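Local coordinates for beta-agarase (PDB 6AII), which probably hydrolyses the beta-1,4 linkages of agarose as a glycoside hydrolase family 16 enzyme, releasing neoagarobiose, at residues 150-155 against 290-295; 197-202 against 237-242; 219-222 against 228-231; 286-291 against 296-301. All coordinates share one frame; numbering follows the deposited sequence.

Interaction 1: residues 150-155 against 290-295; sequences ENYGGL and DWNALA
Tyr152 turns the face of its ring to the edge of Trp291 in an offset edge-to-face pair. The Tyr152 ring and the six-membered ring of Trp291 are 5.5 Å apart at their centroids, with the planes at 65°, and the two side chains run nearly perpendicular to each other. The closest carbon contact joins Tyr152 CZ to Trp291 CH2 at 3.8 Å. Tyr152 OH comes to the indole edge, near its plane, 3.5 Å from Trp291 CZ2. The indole reaches this spot because its CG sits between the backbone N and the carbonyl carbon (chi1 52°), which bends the ring from the flank of helix 290-294 toward the tyrosine. Asn292 makes the second contact, setting its amide ND2 3.4 Å from Tyr152 CE1 at an oblique approach. The same ND2 also lies over one face of the indole near its rim. Asn292 OD1 is taken by Arg297 NE, a bond that fixes how the amide is turned. Strand 144-151 carries the E-x-D-x-x-E signature of GH16 enzymes, with Glu150 as its last residue, so the tyrosine lies two residues beyond that signature. The contact thus sets the short helix beside a part of the fold that probably borders the substrate cleft. The loop is shaped by an Asx turn, Gly153 N donating to Asn151 OD1 over 2.9 Å from above the carbonyl plane, and Gly153 itself has positive phi. Asn166 ND2 donates to the backbone oxygens of both Tyr152 and Gly154.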
loop_
_atom_site.group_PDB
_atom_site.type_symbol
_atom_site.label_atom_id
_atom_site.label_comp_id
_atom_site.label_asym_id
_atom_site.label_seq_id
_atom_site.Cartn_x
_atom_site.Cartn_y
_atom_site.Cartn_z
ATOM N N GLU A 150 -3.701 2.282 0.765
ATOM C CA GLU A 150 -4.652 1.235 1.010
ATOM C C GLU A 150 -5.918 1.655 0.282
ATOM O O GLU A 150 -6.433 2.755 0.485
ATOM C CB GLU A 150 -4.993 0.950 2.493
ATOM C CG GLU A 150 -3.781 0.689 3.322
ATOM C CD GLU A 150 -4.189 0.431 4.772
ATOM O OE1 GLU A 150 -3.979 1.372 5.548
ATOM O OE2 GLU A 150 -4.800 -0.666 5.078
ATOM N N ASN A 151 -6.343 0.825 -0.637
ATOM C CA ASN A 151 -7.464 1.133 -1.499
ATOM C C ASN A 151 -8.274 -0.133 -1.693
ATOM O O ASN A 151 -7.688 -1.228 -1.549
ATOM C CB ASN A 151 -6.926 1.662 -2.829
ATOM C CG ASN A 151 -7.958 1.686 -3.938
ATOM O OD1 ASN A 151 -8.117 0.665 -4.590
ATOM N ND2 ASN A 151 -8.767 2.711 -3.938
ATOM N N TYR A 152 -9.558 0.015 -1.925
ATOM C CA TYR A 152 -10.443 -1.111 -1.911
ATOM C C TYR A 152 -11.035 -1.463 -3.255
ATOM O O TYR A 152 -12.096 -2.144 -3.332
ATOM C CB TYR A 152 -11.493 -0.815 -0.828
ATOM C CG TYR A 152 -10.829 -0.822 0.523
ATOM C CD1 TYR A 152 -10.538 -2.025 1.167
ATOM C CD2 TYR A 152 -10.333 0.340 1.054
ATOM C CE1 TYR A 152 -9.862 -2.034 2.379
ATOM C CE2 TYR A 152 -9.643 0.350 2.251
ATOM C CZ TYR A 152 -9.400 -0.847 2.901
ATOM O OH TYR A 152 -8.650 -0.862 4.043
ATOM N N GLY A 153 -10.451 -1.063 -4.370
ATOM C CA GLY A 153 -10.745 -1.631 -5.660
ATOM C C GLY A 153 -11.939 -0.959 -6.356
ATOM O O GLY A 153 -12.116 0.279 -6.338
ATOM N N GLY A 154 -12.736 -1.797 -6.974
ATOM C CA GLY A 154 -13.799 -1.341 -7.846
ATOM C C GLY A 154 -15.179 -1.468 -7.238
ATOM O O GLY A 154 -15.332 -1.809 -6.079
ATOM N N LEU A 155 -16.214 -1.260 -8.058
ATOM C CA LEU A 155 -17.568 -1.247 -7.529
ATOM C C LEU A 155 -18.264 -2.608 -7.648
ATOM O O LEU A 155 -19.335 -2.751 -7.081
ATOM C CB LEU A 155 -18.365 -0.187 -8.304
ATOM C CG LEU A 155 -17.855 1.233 -8.183
ATOM C CD1 LEU A 155 -18.739 2.158 -9.025
ATOM C CD2 LEU A 155 -17.848 1.707 -6.746
ATOM N N ASP A 290 -11.320 -9.403 7.109
ATOM C CA ASP A 290 -12.488 -9.934 7.798
ATOM C C ASP A 290 -13.693 -8.988 7.746
ATOM O O ASP A 290 -14.747 -9.426 7.334
ATOM C CB ASP A 290 -12.164 -10.210 9.286
ATOM C CG ASP A 290 -11.570 -9.112 10.165
ATOM O OD1 ASP A 290 -11.333 -7.973 9.741
ATOM O OD2 ASP A 290 -11.147 -9.458 11.248
ATOM N N TRP A 291 -13.444 -7.711 8.066
ATOM C CA TRP A 291 -14.549 -6.671 8.203
ATOM C C TRP A 291 -15.238 -6.483 6.827
ATOM O O TRP A 291 -16.471 -6.575 6.696
ATOM C CB TRP A 291 -14.003 -5.346 8.799
ATOM C CG TRP A 291 -12.791 -4.695 8.171
ATOM C CD1 TRP A 291 -11.467 -5.008 8.388
ATOM C CD2 TRP A 291 -12.763 -3.532 7.326
ATOM N NE1 TRP A 291 -10.633 -4.167 7.691
ATOM C CE2 TRP A 291 -11.404 -3.248 7.024
ATOM C CE3 TRP A 291 -13.751 -2.708 6.767
ATOM C CZ2 TRP A 291 -11.028 -2.188 6.185
ATOM C CZ3 TRP A 291 -13.372 -1.680 5.919
ATOM C CH2 TRP A 291 -12.026 -1.408 5.652
ATOM N N ASN A 292 -14.430 -6.439 5.799
ATOM C CA ASN A 292 -14.987 -6.272 4.490
ATOM C C ASN A 292 -15.739 -7.547 4.049
ATOM O O ASN A 292 -16.821 -7.492 3.498
ATOM C CB ASN A 292 -13.937 -5.849 3.467
ATOM C CG ASN A 292 -13.579 -4.377 3.542
ATOM O OD1 ASN A 292 -14.460 -3.509 3.501
ATOM N ND2 ASN A 292 -12.284 -4.082 3.578
ATOM N N ALA A 293 -15.093 -8.700 4.204
ATOM C CA ALA A 293 -15.681 -9.928 3.707
ATOM C C ALA A 293 -17.003 -10.237 4.419
ATOM O O ALA A 293 -17.962 -10.606 3.695
ATOM C CB ALA A 293 -14.730 -11.059 3.867
ATOM N N LEU A 294 -17.030 -9.950 5.728
ATOM C CA LEU A 294 -18.277 -10.284 6.478
ATOM C C LEU A 294 -19.427 -9.351 6.067
ATOM O O LEU A 294 -20.626 -9.727 6.144
ATOM C CB LEU A 294 -17.978 -10.209 7.972
ATOM C CG LEU A 294 -17.088 -11.328 8.551
ATOM C CD1 LEU A 294 -16.617 -11.011 9.952
ATOM C CD2 LEU A 294 -17.806 -12.648 8.454
ATOM N N ALA A 295 -19.074 -8.192 5.545
ATOM C CA ALA A 295 -20.056 -7.205 5.051
ATOM C C ALA A 295 -20.540 -7.535 3.638
ATOM O O ALA A 295 -21.478 -6.854 3.153
ATOM C CB ALA A 295 -19.437 -5.799 5.157
#

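Interaction 2: residues 197-202 against 237-242; sequences EGVYGT and WVRTLS
Tyr200 O is gripped end-on by both terminal nitrogens of Arg239, NH1 at 2.9 Å and NH2 at 3.0 Å. The two bonds differ in approach: NH1 arrives in the carbonyl plane on a lone pair, while NH2 stands 40° above that plane. The carbonyl oxygen itself is tilted slightly from the guanidinium plane. Arg239 gets there at full stretch, with CG anti to the backbone N (chi1 179°) and the chain extended on to NE. A water extends the grip, donating to Gly201 O at 2.6 Å and accepting from Arg239 NH1 at 3.1 Å. Strand 236-242 belongs to the antiparallel sheet of the GH16 beta-sandwich, and the loop 197-202 leads into strand 203-204 of the other sheet, so the arginine ties the two together. It projects from a classic beta bulge, in which Val238 and Arg239 both face Tyr231. Methyls pack round NH2: Thr202 CG2 at 3.5 Å, and Val199 CG1 at the guanidinium edge, 3.7 Å away. Thr202 N lies over one face of the group. A leucine in place of Arg239 would probably leave Tyr200 O without its two donors and the loop freer to shift from the sheet. Gly201 faces NH1 so closely that a beta carbon there would collide with it; Tyr248 and Leu175 also touch the arginine side chain.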
loop_
_atom_site.group_PDB
_atom_site.type_symbol
_atom_site.label_atom_id
_atom_site.label_comp_id
_atom_site.label_asym_id
_atom_site.label_seq_id
_atom_site.Cartn_x
_atom_site.Cartn_y
_atom_site.Cartn_z
ATOM N N GLU A 197 -8.155 10.531 16.441
ATOM C CA GLU A 197 -6.949 11.010 17.114
ATOM C C GLU A 197 -6.716 12.502 16.836
ATOM O O GLU A 197 -5.723 13.073 17.314
ATOM C CB GLU A 197 -5.752 10.188 16.655
ATOM C CG GLU A 197 -5.774 8.739 17.038
ATOM C CD GLU A 197 -5.343 8.428 18.477
ATOM O OE1 GLU A 197 -5.247 9.394 19.292
ATOM O OE2 GLU A 197 -5.047 7.246 18.735
ATOM N N GLY A 198 -7.588 13.154 16.087
ATOM C CA GLY A 198 -7.462 14.546 15.788
ATOM C C GLY A 198 -6.505 14.872 14.660
ATOM O O GLY A 198 -5.998 15.983 14.581
ATOM N N VAL A 199 -6.324 13.919 13.729
ATOM C CA VAL A 199 -5.516 14.174 12.558
ATOM C C VAL A 199 -6.355 13.806 11.315
ATOM O O VAL A 199 -6.586 12.613 11.084
ATOM C CB VAL A 199 -4.176 13.403 12.600
ATOM C CG1 VAL A 199 -3.313 13.765 11.405
ATOM C CG2 VAL A 199 -3.398 13.622 13.889
ATOM N N TYR A 200 -6.805 14.819 10.582
ATOM C CA TYR A 200 -7.817 14.751 9.558
ATOM C C TYR A 200 -7.224 14.494 8.152
ATOM O O TYR A 200 -6.036 14.744 7.898
ATOM C CB TYR A 200 -8.670 16.021 9.610
ATOM C CG TYR A 200 -9.281 16.181 10.984
ATOM C CD1 TYR A 200 -10.229 15.278 11.424
ATOM C CD2 TYR A 200 -8.841 17.175 11.836
ATOM C CE1 TYR A 200 -10.759 15.378 12.705
ATOM C CE2 TYR A 200 -9.358 17.283 13.111
ATOM C CZ TYR A 200 -10.279 16.357 13.550
ATOM O OH TYR A 200 -10.781 16.493 14.818
ATOM N N GLY A 201 -8.088 14.023 7.259
ATOM C CA GLY A 201 -7.749 13.945 5.850
ATOM C C GLY A 201 -7.075 12.632 5.464
ATOM O O GLY A 201 -6.744 12.462 4.288
ATOM N N THR A 202 -6.926 11.665 6.375
ATOM C CA THR A 202 -6.159 10.452 6.078
ATOM C C THR A 202 -6.859 9.598 5.001
ATOM O O THR A 202 -6.194 8.744 4.375
ATOM C CB THR A 202 -5.898 9.583 7.318
ATOM O OG1 THR A 202 -7.173 9.187 7.844
ATOM C CG2 THR A 202 -5.038 10.295 8.347
ATOM N N TRP A 237 1.612 16.567 -5.237
ATOM C CA TRP A 237 1.568 16.590 -3.756
ATOM C C TRP A 237 0.132 16.543 -3.235
ATOM O O TRP A 237 -0.726 17.280 -3.762
ATOM C CB TRP A 237 2.296 17.819 -3.199
ATOM C CG TRP A 237 2.154 17.971 -1.709
ATOM C CD1 TRP A 237 2.912 17.348 -0.761
ATOM C CD2 TRP A 237 1.120 18.653 -0.965
ATOM N NE1 TRP A 237 2.499 17.670 0.500
ATOM C CE2 TRP A 237 1.402 18.480 0.406
ATOM C CE3 TRP A 237 0.022 19.448 -1.320
ATOM C CZ2 TRP A 237 0.578 19.007 1.411
ATOM C CZ3 TRP A 237 -0.771 19.977 -0.338
ATOM C CH2 TRP A 237 -0.486 19.763 0.999
ATOM N N VAL A 238 -0.172 15.706 -2.243
ATOM C CA VAL A 238 -1.495 15.725 -1.615
ATOM C C VAL A 238 -1.432 15.876 -0.094
ATOM O O VAL A 238 -2.500 16.235 0.484
ATOM C CB VAL A 238 -2.352 14.504 -2.016
ATOM C CG1 VAL A 238 -2.619 14.494 -3.520
ATOM C CG2 VAL A 238 -1.715 13.214 -1.515
ATOM N N ARG A 239 -0.314 15.571 0.608
ATOM C CA ARG A 239 -0.426 15.542 2.063
ATOM C C ARG A 239 0.978 15.586 2.642
ATOM O O ARG A 239 1.901 14.921 2.095
ATOM C CB ARG A 239 -1.061 14.224 2.522
ATOM C CG ARG A 239 -1.236 14.025 4.029
ATOM C CD ARG A 239 -2.145 12.832 4.282
ATOM N NE ARG A 239 -2.471 12.734 5.704
ATOM C CZ ARG A 239 -3.325 13.508 6.372
ATOM N NH1 ARG A 239 -4.101 14.372 5.728
ATOM N NH2 ARG A 239 -3.430 13.329 7.689
ATOM N N THR A 240 1.139 16.332 3.721
ATOM C CA THR A 240 2.418 16.347 4.497
ATOM C C THR A 240 2.059 16.214 5.980
ATOM O O THR A 240 1.108 16.863 6.451
ATOM C CB THR A 240 3.163 17.667 4.326
ATOM O OG1 THR A 240 3.675 17.676 2.986
ATOM C CG2 THR A 240 4.322 17.797 5.300
ATOM N N LEU A 241 2.796 15.396 6.700
ATOM C CA LEU A 241 2.811 15.413 8.183
ATOM C C LEU A 241 4.245 15.829 8.580
ATOM O O LEU A 241 5.181 15.251 8.093
ATOM C CB LEU A 241 2.524 14.026 8.741
ATOM C CG LEU A 241 1.052 13.650 8.931
ATOM C CD1 LEU A 241 0.341 13.608 7.615
ATOM C CD2 LEU A 241 0.848 12.331 9.671
ATOM N N SER A 242 4.330 16.845 9.441
ATOM C CA SER A 242 5.653 17.416 9.799
ATOM C C SER A 242 5.632 17.858 11.262
ATOM O O SER A 242 5.089 18.925 11.556
ATOM C CB SER A 242 6.007 18.570 8.920
ATOM O OG SER A 242 7.417 18.804 9.045
HETATM O O HOH W 1 -4.904 13.689 2.835
#

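Interaction 3: residues 219-222 against 228-231; sequences IGVY and HLEY
Val221, Leu229 and Tyr231 lie buried on one face of the antiparallel hairpin formed by strands 217-225 and 228-233, whereas the opposite face, with Tyr222 and Glu230, reaches solvent at the partly exposed Glu230. On the first face, Val221 CG2 rests over the Tyr231 ring as a CH-pi contact, 4.2 Å from its centroid and 16° off the normal. Val221 CG1 takes the place between the backbone N and the carbonyl carbon (chi1 67°), which leaves CG2 anti to N and over the ring; CG2 also touches Leu229 CD2. Tyr231 OH bonds to Ser176 O. The strands are joined at the hydrogen-bonded pair Tyr222-Glu230: Tyr222 N to Glu230 O at 2.7 Å and Glu230 N to Tyr222 O at 2.9 Å. His228 NE2 meets Glu230 OE2 at 2.7 Å, on the anti side of the carboxylate and within 9° of the imidazole plane, while Glu230 OE1 accepts from Tyr232 OH. An alanine at Glu230 would probably leave His228 NE2 and Tyr232 OH without their carboxylate partner and the imidazole freer to turn. Glu230 OE1 also lies at the edge of the Tyr222 ring, 3.5 Å from Tyr222 CD2, with the carboxylate nearly perpendicular to that ring.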
loop_
_atom_site.group_PDB
_atom_site.type_symbol
_atom_site.label_atom_id
_atom_site.label_comp_id
_atom_site.label_asym_id
_atom_site.label_seq_id
_atom_site.Cartn_x
_atom_site.Cartn_y
_atom_site.Cartn_z
ATOM N N ILE A 219 1.554 6.296 -6.826
ATOM C CA ILE A 219 1.439 6.692 -5.431
ATOM C C ILE A 219 2.819 6.547 -4.800
ATOM O O ILE A 219 3.483 5.520 -4.948
ATOM C CB ILE A 219 0.375 5.857 -4.665
ATOM C CG1 ILE A 219 -0.872 5.717 -5.508
ATOM C CG2 ILE A 219 0.073 6.529 -3.352
ATOM C CD1 ILE A 219 -1.684 4.518 -5.264
ATOM N N GLY A 220 3.215 7.611 -4.125
ATOM C CA GLY A 220 4.524 7.594 -3.495
ATOM C C GLY A 220 4.597 8.375 -2.210
ATOM O O GLY A 220 3.716 9.209 -1.909
ATOM N N VAL A 221 5.665 8.092 -1.453
ATOM C CA VAL A 221 5.900 8.812 -0.176
ATOM C C VAL A 221 7.351 9.274 -0.141
ATOM O O VAL A 221 8.213 8.507 -0.544
ATOM C CB VAL A 221 5.561 7.945 1.037
ATOM C CG1 VAL A 221 6.507 6.769 1.197
ATOM C CG2 VAL A 221 5.562 8.736 2.328
ATOM N N TYR A 222 7.546 10.496 0.358
ATOM C CA TYR A 222 8.864 10.964 0.728
ATOM C C TYR A 222 8.937 10.861 2.251
ATOM O O TYR A 222 8.304 11.624 2.964
ATOM C CB TYR A 222 9.112 12.395 0.238
ATOM C CG TYR A 222 10.475 12.998 0.551
ATOM C CD1 TYR A 222 11.572 12.172 0.766
ATOM C CD2 TYR A 222 10.642 14.372 0.558
ATOM C CE1 TYR A 222 12.824 12.727 1.014
ATOM C CE2 TYR A 222 11.901 14.929 0.768
ATOM C CZ TYR A 222 12.970 14.100 1.008
ATOM O OH TYR A 222 14.255 14.558 1.230
ATOM N N HIS A 228 8.737 13.568 9.383
ATOM C CA HIS A 228 8.309 14.266 8.147
ATOM C C HIS A 228 7.984 13.234 7.056
ATOM O O HIS A 228 8.910 12.576 6.518
ATOM C CB HIS A 228 9.342 15.291 7.695
ATOM C CG HIS A 228 8.817 16.201 6.617
ATOM N ND1 HIS A 228 8.442 17.497 6.843
ATOM C CD2 HIS A 228 8.632 16.015 5.288
ATOM C CE1 HIS A 228 8.055 18.087 5.715
ATOM N NE2 HIS A 228 8.169 17.181 4.739
ATOM N N LEU A 229 6.702 13.218 6.631
ATOM C CA LEU A 229 6.260 12.358 5.542
ATOM C C LEU A 229 5.468 13.216 4.539
ATOM O O LEU A 229 4.692 14.098 4.957
ATOM C CB LEU A 229 5.294 11.301 6.070
ATOM C CG LEU A 229 5.805 10.253 7.028
ATOM C CD1 LEU A 229 4.626 9.372 7.441
ATOM C CD2 LEU A 229 6.906 9.432 6.399
ATOM N N GLU A 230 5.731 12.987 3.251
ATOM C CA GLU A 230 4.952 13.662 2.233
ATOM C C GLU A 230 4.415 12.615 1.283
ATOM O O GLU A 230 5.133 11.709 0.853
ATOM C CB GLU A 230 5.765 14.644 1.381
ATOM C CG GLU A 230 6.463 15.714 2.216
ATOM C CD GLU A 230 7.445 16.578 1.447
ATOM O OE1 GLU A 230 7.702 16.310 0.234
ATOM O OE2 GLU A 230 8.045 17.479 2.105
ATOM N N TYR A 231 3.121 12.757 0.887
ATOM C CA TYR A 231 2.489 11.788 -0.079
ATOM C C TYR A 231 2.147 12.485 -1.405
ATOM O O TYR A 231 1.742 13.664 -1.442
ATOM C CB TYR A 231 1.183 11.285 0.546
ATOM C CG TYR A 231 1.356 10.478 1.795
ATOM C CD1 TYR A 231 1.454 11.127 3.016
ATOM C CD2 TYR A 231 1.382 9.095 1.791
ATOM C CE1 TYR A 231 1.607 10.429 4.206
ATOM C CE2 TYR A 231 1.572 8.380 2.981
ATOM C CZ TYR A 231 1.651 9.055 4.182
ATOM O OH TYR A 231 1.793 8.345 5.339
#

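Interaction 4: residues 286-291 against 296-301; sequences IEAQDW and GRYPTD
Ala288, just beyond strand 280-287, is where 286-291 first reaches 296-301: its CB meets the edge of the Tyr298 ring, 3.5 Å from CE2 and 3.7 Å from CD2. The ring comes to the methyl because Tyr298 CG is anti to the backbone N (chi1 -172°). Its hydroxyl continues past the alanine to bond with Thr103 OG1 and Pro101 O, so this buried polar end has partners. Gln289 then takes the N-cap position of helix 290-294 and turns away from the second segment. Its NE2 donates to the anti lone pair of Glu287 OE2 at 2.7 Å, holding the amide beside the end of the strand. Asp290 opens the helix, its OD1 accepting a weak bond from Trp291 N. At Trp291 the indole meets a second partner: Arg297 NH2 lies 3.7 Å from CE3. The carbon sits at the guanidinium edge, and the two planes are 59° apart, so the groups do not stack. The bend at chi3 (-53°) of Arg297 carries its end round to Asn292 on the helix; NH1 is held by Thr163 O. Gly296 ends the helix in a Schellman motif and Arg297 centres an inverse gamma turn. Together these turns lead the chain from helix 290-294 past the end of strand 280-287 to Thr300, the N-cap of helix 301-306.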
loop_
_atom_site.group_PDB
_atom_site.type_symbol
_atom_site.label_atom_id
_atom_site.label_comp_id
_atom_site.label_asym_id
_atom_site.label_seq_id
_atom_site.Cartn_x
_atom_site.Cartn_y
_atom_site.Cartn_z
ATOM N N ILE A 286 -2.649 -7.948 -2.122
ATOM C CA ILE A 286 -4.088 -7.846 -2.138
ATOM C C ILE A 286 -4.636 -8.729 -1.006
ATOM O O ILE A 286 -3.954 -9.651 -0.560
ATOM C CB ILE A 286 -4.717 -8.238 -3.482
ATOM C CG1 ILE A 286 -4.515 -9.720 -3.819
ATOM C CG2 ILE A 286 -4.185 -7.283 -4.584
ATOM C CD1 ILE A 286 -5.084 -10.188 -5.167
ATOM N N GLU A 287 -5.762 -8.338 -0.457
ATOM C CA GLU A 287 -6.346 -9.127 0.608
ATOM C C GLU A 287 -7.840 -8.872 0.696
ATOM O O GLU A 287 -8.356 -7.846 0.275
ATOM C CB GLU A 287 -5.660 -8.806 1.926
ATOM C CG GLU A 287 -5.633 -7.426 2.349
ATOM C CD GLU A 287 -4.710 -7.129 3.577
ATOM O OE1 GLU A 287 -3.594 -7.654 3.754
ATOM O OE2 GLU A 287 -5.230 -6.432 4.441
ATOM N N ALA A 288 -8.485 -9.824 1.354
ATOM C CA ALA A 288 -9.920 -9.743 1.709
ATOM C C ALA A 288 -9.954 -9.702 3.222
ATOM O O ALA A 288 -9.805 -10.774 3.830
ATOM C CB ALA A 288 -10.689 -10.872 1.138
ATOM N N GLN A 289 -10.088 -8.548 3.825
ATOM C CA GLN A 289 -10.036 -8.460 5.275
ATOM C C GLN A 289 -11.381 -8.934 5.856
ATOM O O GLN A 289 -12.433 -8.844 5.210
ATOM C CB GLN A 289 -9.743 -7.020 5.717
ATOM C CG GLN A 289 -8.429 -6.531 5.105
ATOM C CD GLN A 289 -8.410 -5.068 4.702
ATOM O OE1 GLN A 289 -9.382 -4.329 4.866
ATOM N NE2 GLN A 289 -7.299 -4.663 4.128
ATOM N N ASP A 290 -11.320 -9.403 7.109
ATOM C CA ASP A 290 -12.488 -9.934 7.798
ATOM C C ASP A 290 -13.693 -8.988 7.746
ATOM O O ASP A 290 -14.747 -9.426 7.334
ATOM C CB ASP A 290 -12.164 -10.210 9.286
ATOM C CG ASP A 290 -11.570 -9.112 10.165
ATOM O OD1 ASP A 290 -11.333 -7.973 9.741
ATOM O OD2 ASP A 290 -11.147 -9.458 11.248
ATOM N N TRP A 291 -13.444 -7.711 8.066
ATOM C CA TRP A 291 -14.549 -6.671 8.203
ATOM C C TRP A 291 -15.238 -6.483 6.827
ATOM O O TRP A 291 -16.471 -6.575 6.696
ATOM C CB TRP A 291 -14.003 -5.346 8.799
ATOM C CG TRP A 291 -12.791 -4.695 8.171
ATOM C CD1 TRP A 291 -11.467 -5.008 8.388
ATOM C CD2 TRP A 291 -12.763 -3.532 7.326
ATOM N NE1 TRP A 291 -10.633 -4.167 7.691
ATOM C CE2 TRP A 291 -11.404 -3.248 7.024
ATOM C CE3 TRP A 291 -13.751 -2.708 6.767
ATOM C CZ2 TRP A 291 -11.028 -2.188 6.185
ATOM C CZ3 TRP A 291 -13.372 -1.680 5.919
ATOM C CH2 TRP A 291 -12.026 -1.408 5.652
ATOM N N GLY A 296 -19.906 -8.506 2.918
ATOM C CA GLY A 296 -20.245 -8.823 1.590
ATOM C C GLY A 296 -19.379 -8.082 0.561
ATOM O O GLY A 296 -19.545 -8.312 -0.659
ATOM N N ARG A 297 -18.417 -7.286 1.076
ATOM C CA ARG A 297 -17.450 -6.566 0.204
ATOM C C ARG A 297 -16.278 -7.529 -0.068
ATOM O O ARG A 297 -15.163 -7.390 0.404
ATOM C CB ARG A 297 -17.041 -5.251 0.860
ATOM C CG ARG A 297 -18.184 -4.231 0.922
ATOM C CD ARG A 297 -17.821 -2.882 1.533
ATOM N NE ARG A 297 -17.209 -3.021 2.821
ATOM C CZ ARG A 297 -17.792 -2.812 3.994
ATOM N NH1 ARG A 297 -19.098 -2.582 4.053
ATOM N NH2 ARG A 297 -17.048 -2.800 5.076
ATOM N N TYR A 298 -16.574 -8.404 -1.006
ATOM C CA TYR A 298 -15.827 -9.574 -1.269
ATOM C C TYR A 298 -16.216 -10.065 -2.669
ATOM O O TYR A 298 -17.404 -10.031 -3.008
ATOM C CB TYR A 298 -16.303 -10.601 -0.209
ATOM C CG TYR A 298 -15.499 -11.856 -0.187
ATOM C CD1 TYR A 298 -16.032 -13.129 -0.356
ATOM C CD2 TYR A 298 -14.116 -11.713 -0.077
ATOM C CE1 TYR A 298 -15.229 -14.252 -0.243
ATOM C CE2 TYR A 298 -13.292 -12.822 -0.044
ATOM C CZ TYR A 298 -13.850 -14.091 -0.088
ATOM O OH TYR A 298 -12.939 -15.084 -0.064
ATOM N N PRO A 299 -15.284 -10.494 -3.539
ATOM C CA PRO A 299 -15.732 -10.822 -4.935
ATOM C C PRO A 299 -16.762 -11.953 -5.005
ATOM O O PRO A 299 -16.604 -12.949 -4.285
ATOM C CB PRO A 299 -14.473 -11.250 -5.637
ATOM C CG PRO A 299 -13.380 -10.517 -4.890
ATOM C CD PRO A 299 -13.840 -10.623 -3.456
ATOM N N THR A 300 -17.811 -11.713 -5.741
ATOM C CA THR A 300 -18.776 -12.818 -6.007
ATOM C C THR A 300 -18.126 -13.778 -6.985
ATOM O O THR A 300 -17.253 -13.435 -7.724
ATOM C CB THR A 300 -20.103 -12.295 -6.546
ATOM O OG1 THR A 300 -19.912 -11.662 -7.808
ATOM C CG2 THR A 300 -20.737 -11.293 -5.620
ATOM N N ASP A 301 -18.683 -15.004 -7.097
ATOM C CA ASP A 301 -18.270 -15.899 -8.157
ATOM C C ASP A 301 -18.496 -15.288 -9.536
ATOM O O ASP A 301 -17.632 -15.425 -10.423
ATOM C CB ASP A 301 -19.071 -17.203 -8.033
ATOM C CG ASP A 301 -18.717 -18.086 -6.854
ATOM O OD1 ASP A 301 -17.771 -17.772 -6.081
ATOM O OD2 ASP A 301 -19.403 -19.154 -6.738
#

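Interactions 1 and 4 form one group, their centres 5 Å apart: they share Asp290 and Trp291, both use helix 290-294, and the Asn292-Arg297 bond joins them. Interactions 2 and 3 form another, centres 11 Å apart, on neighbouring strands 228-233 and 236-242 of the antiparallel sheet; Ser242 OG to His228 ND1 links them. The groups lie 23 to 28 Å apart by centres and do not touch. Along the chain, interaction 3 falls within the span of interaction 2, both within that of interaction 1, and interaction 4 begins where interaction 1 ends. One group thus lies at the turns after strands 144-151 and 280-287; the other joins neighbouring strands of the antiparallel sheet to a loop leading into the second sheet.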